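Local coordinates for protein LC-Est1C (PDB 3WYD) that hydrolyses carboxylic esters as the C-terminal, alpha/beta-hydrolase domain of a metagenome-derived esterase, probably through a serine nucleophile, at residues 61-71 and 205-213; 122-130 and 148-159. One frame throughout, in Å; residues are numbered along the deposited sequence.

Contact 1. Residues 61-71 and 205-213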
# COMPACT_ATOMS: atom_id res chain seq x y z
N ALA A 61 -20.15 6.58 7.39
CA ALA A 61 -20.54 6.00 8.67
C ALA A 61 -19.57 6.38 9.80
O ALA A 61 -19.93 6.42 10.97
CB ALA A 61 -20.61 4.46 8.59
N PHE A 62 -18.30 6.46 9.44
CA PHE A 62 -17.30 6.78 10.46
C PHE A 62 -17.62 8.08 11.20
O PHE A 62 -17.43 8.19 12.41
CB PHE A 62 -15.93 6.84 9.78
CG PHE A 62 -14.77 6.73 10.74
CD1 PHE A 62 -14.23 5.49 11.05
CD2 PHE A 62 -14.22 7.88 11.31
CE1 PHE A 62 -13.13 5.40 11.94
CE2 PHE A 62 -13.14 7.79 12.22
CZ PHE A 62 -12.54 6.57 12.47
N MET A 63 -18.12 9.06 10.47
CA MET A 63 -18.34 10.37 11.05
C MET A 63 -19.62 10.46 11.88
O MET A 63 -19.69 11.30 12.75
CB MET A 63 -18.32 11.46 9.97
CG MET A 63 -17.13 11.40 9.07
SD MET A 63 -15.54 11.55 9.98
CE MET A 63 -14.38 11.03 8.70
N ILE A 64 -20.58 9.58 11.62
CA ILE A 64 -21.72 9.37 12.53
C ILE A 64 -21.24 8.95 13.92
O ILE A 64 -21.66 9.53 14.92
CB ILE A 64 -22.69 8.33 11.95
CG1 ILE A 64 -23.19 8.83 10.60
CG2 ILE A 64 -23.88 8.11 12.91
CD1 ILE A 64 -24.07 7.81 9.88
N GLU A 65 -20.31 7.99 13.98
CA GLU A 65 -19.78 7.62 15.29
C GLU A 65 -19.08 8.85 15.93
O GLU A 65 -19.21 9.07 17.13
CB GLU A 65 -18.80 6.44 15.20
CG GLU A 65 -19.40 5.13 14.69
CD GLU A 65 -20.28 4.41 15.70
OE1 GLU A 65 -20.47 4.94 16.81
OE2 GLU A 65 -20.74 3.28 15.40
N ALA A 66 -18.21 9.54 15.18
CA ALA A 66 -17.46 10.69 15.74
C ALA A 66 -18.40 11.75 16.30
O ALA A 66 -18.13 12.32 17.33
CB ALA A 66 -16.55 11.32 14.69
N GLU A 67 -19.48 12.05 15.58
CA GLU A 67 -20.46 13.02 16.03
C GLU A 67 -21.18 12.51 17.26
O GLU A 67 -21.31 13.25 18.26
CB GLU A 67 -21.45 13.26 14.88
CG GLU A 67 -22.63 14.17 15.27
CD GLU A 67 -22.19 15.50 15.84
OE1 GLU A 67 -21.26 16.13 15.29
OE2 GLU A 67 -22.91 15.98 16.74
N ASN A 68 -21.60 11.25 17.23
CA ASN A 68 -22.36 10.69 18.36
C ASN A 68 -21.52 10.68 19.64
O ASN A 68 -22.03 10.96 20.73
CB ASN A 68 -22.89 9.30 18.04
CG ASN A 68 -24.02 9.34 17.03
OD1 ASN A 68 -24.53 10.42 16.70
ND2 ASN A 68 -24.40 8.17 16.52
N ARG A 69 -20.23 10.41 19.51
CA ARG A 69 -19.41 10.14 20.68
C ARG A 69 -18.46 11.32 20.99
O ARG A 69 -17.83 11.35 22.07
CB ARG A 69 -18.61 8.85 20.48
CG ARG A 69 -19.45 7.66 20.10
CD ARG A 69 -18.56 6.49 19.89
NE ARG A 69 -19.24 5.34 19.28
CZ ARG A 69 -19.14 4.10 19.74
NH1 ARG A 69 -18.51 3.84 20.89
NH2 ARG A 69 -19.68 3.11 19.04
N GLY A 70 -18.40 12.30 20.10
CA GLY A 70 -17.66 13.54 20.35
C GLY A 70 -16.16 13.48 20.08
O GLY A 70 -15.38 13.99 20.85
N TYR A 71 -15.79 12.93 18.94
CA TYR A 71 -14.39 12.93 18.51
C TYR A 71 -14.17 13.90 17.38
O TYR A 71 -14.97 13.89 16.43
CB TYR A 71 -14.02 11.54 17.93
CG TYR A 71 -13.88 10.44 18.96
CD1 TYR A 71 -15.00 9.82 19.54
CD2 TYR A 71 -12.62 10.10 19.43
CE1 TYR A 71 -14.84 8.84 20.52
CE2 TYR A 71 -12.45 9.14 20.40
CZ TYR A 71 -13.54 8.50 20.94
OH TYR A 71 -13.39 7.50 21.87
N PHE A 205 -16.46 -0.27 12.61
CA PHE A 205 -16.35 1.09 13.14
C PHE A 205 -16.87 1.19 14.56
O PHE A 205 -16.26 1.87 15.39
CB PHE A 205 -17.05 2.12 12.27
CG PHE A 205 -16.39 2.36 10.95
CD1 PHE A 205 -15.05 2.07 10.73
CD2 PHE A 205 -17.11 2.98 9.93
CE1 PHE A 205 -14.48 2.28 9.46
CE2 PHE A 205 -16.53 3.29 8.71
CZ PHE A 205 -15.20 2.94 8.46
N LYS A 206 -17.95 0.49 14.86
CA LYS A 206 -18.48 0.54 16.24
C LYS A 206 -17.49 -0.02 17.24
O LYS A 206 -17.32 0.53 18.32
CB LYS A 206 -19.82 -0.25 16.34
CG LYS A 206 -20.45 -0.16 17.73
CD LYS A 206 -21.77 -0.96 17.80
CE LYS A 206 -22.46 -0.79 19.14
NZ LYS A 206 -21.66 -1.38 20.26
N ASP A 207 -16.84 -1.13 16.87
CA ASP A 207 -15.89 -1.77 17.76
C ASP A 207 -14.67 -0.84 17.95
O ASP A 207 -14.10 -0.79 19.03
CB ASP A 207 -15.44 -3.09 17.16
CG ASP A 207 -16.61 -4.03 16.91
OD1 ASP A 207 -17.00 -4.70 17.88
OD2 ASP A 207 -17.12 -4.08 15.77
N VAL A 208 -14.24 -0.19 16.89
CA VAL A 208 -13.11 0.75 17.00
C VAL A 208 -13.41 1.90 17.96
O VAL A 208 -12.60 2.19 18.86
CB VAL A 208 -12.75 1.32 15.61
CG1 VAL A 208 -11.77 2.49 15.68
CG2 VAL A 208 -12.24 0.23 14.68
N PHE A 209 -14.57 2.54 17.81
CA PHE A 209 -14.92 3.64 18.70
C PHE A 209 -15.18 3.14 20.12
O PHE A 209 -14.83 3.82 21.08
CB PHE A 209 -16.10 4.44 18.15
CG PHE A 209 -15.68 5.44 17.12
CD1 PHE A 209 -15.32 6.73 17.52
CD2 PHE A 209 -15.66 5.12 15.77
CE1 PHE A 209 -14.92 7.67 16.59
CE2 PHE A 209 -15.32 6.06 14.82
CZ PHE A 209 -14.95 7.34 15.22
N ASP A 210 -15.74 1.93 20.26
CA ASP A 210 -15.89 1.36 21.61
C ASP A 210 -14.53 1.22 22.27
O ASP A 210 -14.38 1.49 23.46
CB ASP A 210 -16.53 -0.03 21.57
CG ASP A 210 -18.05 -0.01 21.30
OD1 ASP A 210 -18.65 1.07 21.27
OD2 ASP A 210 -18.60 -1.11 21.04
N TRP A 211 -13.54 0.77 21.52
CA TRP A 211 -12.17 0.61 22.04
C TRP A 211 -11.56 1.95 22.43
O TRP A 211 -10.95 2.08 23.49
CB TRP A 211 -11.30 -0.06 20.95
CG TRP A 211 -9.96 -0.53 21.47
CD1 TRP A 211 -8.73 0.01 21.22
CD2 TRP A 211 -9.74 -1.69 22.25
NE1 TRP A 211 -7.74 -0.74 21.81
CE2 TRP A 211 -8.33 -1.80 22.46
CE3 TRP A 211 -10.59 -2.66 22.79
CZ2 TRP A 211 -7.76 -2.86 23.17
CZ3 TRP A 211 -10.04 -3.70 23.52
CH2 TRP A 211 -8.63 -3.77 23.74
N PHE A 212 -11.79 2.98 21.64
CA PHE A 212 -11.20 4.28 21.95
C PHE A 212 -11.94 4.94 23.13
O PHE A 212 -11.31 5.57 23.98
CB PHE A 212 -11.20 5.19 20.73
CG PHE A 212 -10.40 4.67 19.54
CD1 PHE A 212 -9.38 3.73 19.70
CD2 PHE A 212 -10.56 5.28 18.29
CE1 PHE A 212 -8.59 3.33 18.61
CE2 PHE A 212 -9.83 4.83 17.17
CZ PHE A 212 -8.78 3.92 17.33
N ASP A 213 -13.24 4.68 23.23
CA ASP A 213 -14.04 5.21 24.36
C ASP A 213 -13.55 4.65 25.70
O ASP A 213 -13.70 5.31 26.73
CB ASP A 213 -15.49 4.78 24.19
CG ASP A 213 -16.27 5.65 23.23
OD1 ASP A 213 -15.81 6.72 22.74
OD2 ASP A 213 -17.44 5.30 23.06

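Contact 2. Residues 122-130 and 148-159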
# COMPACT_ATOMS: atom_id res chain seq x y z
N GLY A 122 -0.05 1.55 8.17
CA GLY A 122 0.37 2.84 8.67
C GLY A 122 0.10 3.04 10.14
O GLY A 122 0.89 3.65 10.85
N THR A 123 -1.06 2.56 10.60
CA THR A 123 -1.37 2.67 12.04
C THR A 123 -0.26 2.05 12.88
O THR A 123 0.19 2.64 13.87
CB THR A 123 -2.72 2.01 12.36
OG1 THR A 123 -3.78 2.74 11.72
CG2 THR A 123 -3.05 2.00 13.85
N TRP A 124 0.12 0.83 12.54
CA TRP A 124 1.20 0.20 13.31
C TRP A 124 2.55 0.87 13.11
O TRP A 124 3.28 1.06 14.09
CB TRP A 124 1.32 -1.28 12.95
CG TRP A 124 0.53 -2.20 13.89
CD1 TRP A 124 0.49 -2.13 15.25
CD2 TRP A 124 -0.31 -3.31 13.52
NE1 TRP A 124 -0.31 -3.14 15.76
CE2 TRP A 124 -0.73 -3.93 14.72
CE3 TRP A 124 -0.64 -3.91 12.29
CZ2 TRP A 124 -1.50 -5.13 14.72
CZ3 TRP A 124 -1.45 -5.06 12.27
CH2 TRP A 124 -1.89 -5.64 13.50
N SER A 125 2.91 1.15 11.87
CA SER A 125 4.29 1.66 11.66
C SER A 125 4.49 3.04 12.24
O SER A 125 5.55 3.34 12.84
CB SER A 125 4.69 1.61 10.19
OG SER A 125 3.88 2.42 9.41
N ILE A 126 3.49 3.91 12.12
CA ILE A 126 3.61 5.25 12.70
C ILE A 126 3.68 5.19 14.21
O ILE A 126 4.46 5.89 14.84
CB ILE A 126 2.51 6.17 12.19
CG1 ILE A 126 2.68 6.35 10.68
CG2 ILE A 126 2.42 7.49 13.01
CD1 ILE A 126 1.42 7.09 10.09
N ALA A 127 2.83 4.38 14.84
CA ALA A 127 2.85 4.26 16.27
C ALA A 127 4.20 3.69 16.75
O ALA A 127 4.72 4.11 17.78
CB ALA A 127 1.69 3.36 16.73
N MET A 128 4.76 2.73 16.02
CA MET A 128 6.08 2.20 16.47
C MET A 128 7.16 3.26 16.45
O MET A 128 8.07 3.24 17.28
CB MET A 128 6.50 1.03 15.62
CG MET A 128 5.61 -0.21 15.84
SD MET A 128 6.00 -1.53 14.71
CE MET A 128 4.87 -2.76 15.31
N ASN A 129 7.07 4.16 15.50
CA ASN A 129 8.03 5.27 15.45
C ASN A 129 7.79 6.43 16.42
O ASN A 129 8.68 7.27 16.70
CB ASN A 129 8.13 5.79 14.04
CG ASN A 129 8.94 4.85 13.16
OD1 ASN A 129 9.83 4.12 13.64
ND2 ASN A 129 8.64 4.84 11.88
N HIS A 130 6.57 6.48 16.92
CA HIS A 130 6.12 7.53 17.82
C HIS A 130 5.31 6.89 18.90
O HIS A 130 4.12 7.18 19.06
CB HIS A 130 5.26 8.56 17.07
CG HIS A 130 6.02 9.27 16.01
ND1 HIS A 130 6.08 8.82 14.72
CD2 HIS A 130 6.89 10.30 16.10
CE1 HIS A 130 6.91 9.58 14.03
NE2 HIS A 130 7.39 10.50 14.84
N GLY A 148 8.53 -5.17 16.15
CA GLY A 148 8.30 -3.85 16.73
C GLY A 148 7.17 -3.79 17.75
O GLY A 148 6.87 -2.73 18.29
N MET A 149 6.50 -4.90 17.97
CA MET A 149 5.35 -4.88 18.88
C MET A 149 5.78 -4.61 20.33
O MET A 149 5.01 -4.02 21.12
CB MET A 149 4.55 -6.18 18.73
CG MET A 149 3.90 -6.33 17.30
SD MET A 149 2.66 -5.12 16.93
CE MET A 149 1.37 -5.65 18.04
N ALA A 150 7.02 -4.96 20.73
CA ALA A 150 7.43 -4.66 22.09
C ALA A 150 7.44 -3.14 22.41
O ALA A 150 7.09 -2.71 23.52
CB ALA A 150 8.85 -5.26 22.32
N ASN A 151 7.73 -2.36 21.36
CA ASN A 151 7.82 -0.89 21.38
C ASN A 151 6.50 -0.25 21.78
O ASN A 151 6.49 0.85 22.34
CB ASN A 151 8.16 -0.32 19.96
CG ASN A 151 9.61 -0.51 19.57
OD1 ASN A 151 10.36 -1.20 20.25
ND2 ASN A 151 10.01 0.11 18.45
N ILE A 152 5.40 -0.94 21.47
CA ILE A 152 4.04 -0.39 21.63
C ILE A 152 3.19 -1.29 22.54
O ILE A 152 1.96 -1.22 22.52
CB ILE A 152 3.33 -0.16 20.25
CG1 ILE A 152 3.28 -1.46 19.43
CG2 ILE A 152 4.07 0.92 19.48
CD1 ILE A 152 2.41 -1.32 18.14
N ALA A 153 3.85 -2.11 23.36
CA ALA A 153 3.11 -3.01 24.25
C ALA A 153 2.27 -2.29 25.30
O ALA A 153 1.34 -2.88 25.84
CB ALA A 153 4.07 -4.01 24.91
N HIS A 154 2.62 -1.03 25.60
CA HIS A 154 1.81 -0.24 26.50
C HIS A 154 0.59 0.41 25.85
O HIS A 154 -0.17 1.08 26.53
CB HIS A 154 2.69 0.87 27.07
CG HIS A 154 3.23 1.79 26.02
ND1 HIS A 154 4.19 1.41 25.11
CD2 HIS A 154 2.91 3.08 25.72
CE1 HIS A 154 4.44 2.41 24.29
NE2 HIS A 154 3.68 3.44 24.64
N ILE A 155 0.43 0.23 24.54
CA ILE A 155 -0.70 0.84 23.82
C ILE A 155 -1.76 -0.23 23.52
O ILE A 155 -1.48 -1.18 22.79
CB ILE A 155 -0.24 1.45 22.48
CG1 ILE A 155 0.93 2.43 22.75
CG2 ILE A 155 -1.42 2.17 21.79
CD1 ILE A 155 1.49 3.02 21.47
N PRO A 156 -2.96 -0.08 24.10
CA PRO A 156 -4.01 -1.11 23.84
C PRO A 156 -4.43 -1.07 22.36
O PRO A 156 -4.66 0.02 21.79
CB PRO A 156 -5.17 -0.68 24.74
CG PRO A 156 -4.53 0.16 25.81
CD PRO A 156 -3.35 0.89 25.12
N GLN A 157 -4.57 -2.26 21.78
CA GLN A 157 -4.78 -2.36 20.36
C GLN A 157 -6.01 -3.22 20.08
O GLN A 157 -6.16 -4.30 20.67
CB GLN A 157 -3.56 -3.01 19.72
CG GLN A 157 -2.36 -2.03 19.75
CD GLN A 157 -1.02 -2.71 19.51
OE1 GLN A 157 -0.84 -3.40 18.51
NE2 GLN A 157 -0.13 -2.65 20.50
N LEU A 158 -6.87 -2.76 19.18
CA LEU A 158 -7.91 -3.55 18.57
C LEU A 158 -7.53 -3.87 17.14
O LEU A 158 -7.27 -2.94 16.36
CB LEU A 158 -9.21 -2.72 18.56
CG LEU A 158 -10.36 -3.42 17.81
CD1 LEU A 158 -10.90 -4.56 18.70
CD2 LEU A 158 -11.49 -2.47 17.52
N VAL A 159 -7.40 -5.15 16.83
CA VAL A 159 -6.95 -5.58 15.52
C VAL A 159 -8.11 -6.26 14.82
O VAL A 159 -8.75 -7.09 15.41
CB VAL A 159 -5.79 -6.56 15.63
CG1 VAL A 159 -5.31 -7.02 14.24
CG2 VAL A 159 -4.60 -5.90 16.39

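Contact 1. Residues 61-71 and 205-213
Phe62 and Phe209 meet between two helical segments, 61-69 and 205-213, whose axes approach to 10.1 Å and run nearly the same way, crossing at -31°. Phe209 fits as a knob into the hole formed by Phe62, Glu65, Ala66 and Arg69. CB of Glu65 lies over one face of its ring, 20° off the normal, while the ring's edge is turned toward two other aromatics. Its CZ comes 3.5 Å from Phe62 CE2, over the face of Phe62, and its CE1 reaches 3.7 Å from Tyr71 CD1, over the face of Tyr71. In Phe62 a chi1 of -162° places the ring beside its own carbonyl carbon, directing an edge onto the face of Phe205, CD1 to CD1 at 3.5 Å and the planes perpendicular, completing a run of edge-to-face contacts.

A salt-bridge network lies beside Phe209, on the same side of its ring as Glu65 CB. The extended Arg69 lays its guanidinium over Phe209 CB, and all its charged partners lie in the guanidinium plane. NH1 bonds Asp210 OD1 and Asp213 OD2, each at 2.8 Å; NE holds Glu65 OE1, also at 2.8 Å, so the group's rotation is fixed from several directions. Asp213 OD1 accepts the Tyr71 hydroxyl, OH to OD1 2.7 Å, tying the ionic layer to the aromatic one.

Both helices, with Tyr71 just after the first, pack on one face of the central sheet of the alpha/beta-hydrolase fold: Phe62 and Tyr71 touch Val40 of strand 37-43, Phe62 and Ala66 touch Val73 of strand 72-76, and Phe212 reaches strand 136-140.

Contact 2. Residues 122-130 and 148-159
Trp124, on helix 122-129, reaches across to the segment 148-159, which passes from a 3-10 turn through a type I turn at 152-155 into a strand. From CB, which does not itself point at the other segment, the side chain turns with chi1 at -94°, and its indole comes nearer. CD1 meets the methyl CD1 of Ile152 at 3.6 Å, at the ring's edge. The next atom, NE1, donates to Gln157 OE1 at 2.8 Å with an almost straight N-H...O angle of 175°. The oxygen lies in the indole plane, whereas the donor stands 38° out of the carbonyl plane, not on a lone pair; the ring and amide planes are steeply inclined to each other. Farther out, CZ2 touches Val159 CG2 at 3.6 Å, and CH2 packs on the CG1 branch of the same valine. Met149 SD approaches the five-membered ring obliquely, a Met-aromatic contact with 4.2 Å from SD to the ring centroid.

Gln157 is held at both ends of its amide, since NE2 donates to Ile155 O at 3.0 Å within its own segment. This second bond settles which end of the buried amide offers its oxygen to the indole.

Met128, extended beyond CG, places CE 3.6 Å from Met149 SD and also against the backbone of Gly148. CG2 of Ile152 packs on Ala127 O and on Met128 CA, the latter at 3.8 Å.

The contact joins helix 118-129, which follows the probable nucleophile elbow (the GxSxG pattern), to strand 157-162 and the turn leading into it. Strand 136-140 touches the helix through Leu137 with Ala127 and Pro139 with Trp124, while Met176 of helix 171-181 packs against both Trp124 and Met149.

In the fold
Contact 2 is the more buried of the two and is nested along the chain inside the loop closed by contact 1. Their centres lie 20 Å apart, on opposite sides of the chain's centre. Contact 1 pairs two helices, its aromatic cluster reaching the sheet through Phe62 and Tyr71 and its ionic network at the more exposed margin; contact 2 joins a helix to a turn and strand through apolar groups, sulfur and a single cross-segment hydrogen bond, with no salt bridge. Side chains of both contacts pack against strand 136-140. They meet directly where Trp211 NE1 lies 3.2 Å from Pro156 O, a probable hydrogen bond linking helix 205-213 to the residue just before strand 157-162.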